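PDB 2V6K: maleylpyruvate isomerase from Ralstonia sp., which catalyses the glutathione-dependent isomerisation of maleylpyruvate to fumarylpyruvate, a step in the bacterial degradation of naphthalene. Local coordinates for residues Arg16-Leu21 and Ala205-Gln210. Residues are numbered along the deposited sequence; the frame is centred on the assembly and turned at random.
Sequences RLRIAL and AAPAAQ
The interface between the thioredoxin-like N-terminal domain and the all-helical C-terminal domain of this zeta-class glutathione transferase is bridged here by Arg18, on helix 12-24, and the carbonyl of Ala205, at the start of the C-terminal segment 205-210. The grip is side-on, with NE and NH2 both donating to the one oxygen: Arg18 NE lies 2.9 Å and Arg18 NH2 3.0 Å from Ala205 O, which sits in the guanidinium plane. Both bonds are bent, the NH2 one to 142° at the hydrogen, as expected when two donors converge on one acceptor. A bend at chi3 (-54°) turns the guanidinium so that this edge faces the carbonyl.

Gln210 supplies the second element, coming from the opposite direction over one guanidinium face. Its CG stands 3.5 Å above the centre of the Arg18 guanidinium, while the amide, only 10° from parallel, lies over the NE end, Gln210 CD being 3.4 Å from Arg18 NE. That amide is itself held, since Gln210 NE2 donates almost linearly to Ala206 O (2.9 Å) and also bonds Arg204 O. On the thioredoxin-like side, Arg18 NH1 and NH2 reach the carbonyls of Phe8 and Trp9, just before the glutathione-binding residues Ser11 to Thr13, so one side chain ties that loop to the tail.

Beside the polar grip, Ala205 CB packs 3.7 Å from Arg18 CB and 3.6 Å from Ile19 CG1, and Ile19 continues onto Cys167 and Pro171 of helix 164-178.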
loop_
_atom_site.group_PDB
_atom_site.type_symbol
_atom_site.label_atom_id
_atom_site.label_comp_id
_atom_site.label_asym_id
_atom_site.label_seq_id
_atom_site.Cartn_x
_atom_site.Cartn_y
_atom_site.Cartn_z
ATOM N N ARG A 16 6.600 -11.560 -3.798
ATOM C CA ARG A 16 5.409 -11.039 -4.467
ATOM C C ARG A 16 5.675 -10.741 -5.945
ATOM O O ARG A 16 4.929 -11.176 -6.832
ATOM C CB ARG A 16 4.966 -9.779 -3.715
ATOM C CG ARG A 16 3.692 -9.093 -4.188
ATOM C CD ARG A 16 3.631 -7.685 -3.625
ATOM N NE ARG A 16 3.497 -7.703 -2.170
ATOM C CZ ARG A 16 3.556 -6.623 -1.396
ATOM N NH1 ARG A 16 3.795 -5.428 -1.929
ATOM N NH2 ARG A 16 3.387 -6.738 -0.084
ATOM N N LEU A 17 6.746 -10.002 -6.207
ATOM C CA LEU A 17 7.084 -9.634 -7.573
ATOM C C LEU A 17 7.587 -10.832 -8.380
ATOM O O LEU A 17 7.266 -10.962 -9.570
ATOM C CB LEU A 17 8.085 -8.475 -7.584
ATOM C CG LEU A 17 8.573 -7.991 -8.952
ATOM C CD1 LEU A 17 7.410 -7.682 -9.894
ATOM C CD2 LEU A 17 9.439 -6.768 -8.784
ATOM N N ARG A 18 8.351 -11.717 -7.745
ATOM C CA ARG A 18 8.813 -12.919 -8.441
ATOM C C ARG A 18 7.641 -13.758 -8.928
ATOM O O ARG A 18 7.688 -14.299 -10.032
ATOM C CB ARG A 18 9.742 -13.768 -7.567
ATOM C CG ARG A 18 11.113 -13.145 -7.334
ATOM C CD ARG A 18 12.077 -14.104 -6.634
ATOM N NE ARG A 18 11.585 -14.674 -5.376
ATOM C CZ ARG A 18 12.003 -14.326 -4.157
ATOM N NH1 ARG A 18 12.911 -13.364 -3.986
ATOM N NH2 ARG A 18 11.497 -14.942 -3.097
ATOM N N ILE A 19 6.587 -13.868 -8.118
ATOM C CA ILE A 19 5.407 -14.630 -8.542
ATOM C C ILE A 19 4.809 -14.014 -9.803
ATOM O O ILE A 19 4.525 -14.724 -10.764
ATOM C CB ILE A 19 4.324 -14.730 -7.443
ATOM C CG1 ILE A 19 4.848 -15.472 -6.209
ATOM C CG2 ILE A 19 3.084 -15.437 -7.989
ATOM C CD1 ILE A 19 3.990 -15.267 -4.952
ATOM N N ALA A 20 4.630 -12.697 -9.798
ATOM C CA ALA A 20 4.037 -12.002 -10.943
ATOM C C ALA A 20 4.892 -12.169 -12.201
ATOM O O ALA A 20 4.365 -12.471 -13.276
ATOM C CB ALA A 20 3.829 -10.529 -10.623
ATOM N N LEU A 21 6.205 -11.992 -12.071
ATOM C CA LEU A 21 7.116 -12.188 -13.199
ATOM C C LEU A 21 7.021 -13.603 -13.747
ATOM O O LEU A 21 6.964 -13.792 -14.962
ATOM C CB LEU A 21 8.562 -11.867 -12.803
ATOM C CG LEU A 21 8.887 -10.386 -12.601
ATOM C CD1 LEU A 21 10.137 -10.240 -11.769
ATOM C CD2 LEU A 21 9.060 -9.689 -13.937
ATOM N N ALA A 205 9.114 -19.145 -7.446
ATOM C CA ALA A 205 9.238 -17.831 -6.820
ATOM C C ALA A 205 9.501 -17.893 -5.316
ATOM O O ALA A 205 9.881 -16.883 -4.715
ATOM C CB ALA A 205 7.982 -17.014 -7.083
ATOM N N ALA A 206 9.285 -19.059 -4.713
ATOM C CA ALA A 206 9.367 -19.197 -3.256
ATOM C C ALA A 206 10.784 -18.919 -2.757
ATOM O O ALA A 206 11.747 -19.230 -3.448
ATOM C CB ALA A 206 8.911 -20.587 -2.827
ATOM N N PRO A 207 10.912 -18.314 -1.561
ATOM C CA PRO A 207 12.223 -18.011 -0.972
ATOM C C PRO A 207 13.252 -19.148 -1.048
ATOM O O PRO A 207 14.394 -18.912 -1.454
ATOM C CB PRO A 207 11.867 -17.682 0.480
ATOM C CG PRO A 207 10.539 -17.035 0.366
ATOM C CD PRO A 207 9.815 -17.829 -0.698
ATOM N N ALA A 208 12.848 -20.364 -0.688
ATOM C CA ALA A 208 13.774 -21.502 -0.644
ATOM C C ALA A 208 14.321 -21.913 -2.017
ATOM O O ALA A 208 15.319 -22.638 -2.096
ATOM C CB ALA A 208 13.121 -22.688 0.051
ATOM N N ALA A 209 13.681 -21.446 -3.088
ATOM C CA ALA A 209 14.090 -21.795 -4.451
ATOM C C ALA A 209 15.061 -20.790 -5.081
ATOM O O ALA A 209 15.500 -20.976 -6.220
ATOM C CB ALA A 209 12.863 -21.977 -5.341
ATOM N N GLN A 210 15.402 -19.737 -4.341
ATOM C CA GLN A 210 16.214 -18.652 -4.890
ATOM C C GLN A 210 17.715 -18.903 -4.789
ATOM O O GLN A 210 18.164 -19.619 -3.889
ATOM C CB GLN A 210 15.845 -17.325 -4.228
ATOM C CG GLN A 210 14.358 -16.984 -4.349
ATOM C CD GLN A 210 13.814 -17.221 -5.748
ATOM O OE1 GLN A 210 14.351 -16.706 -6.727
ATOM N NE2 GLN A 210 12.751 -18.016 -5.848
#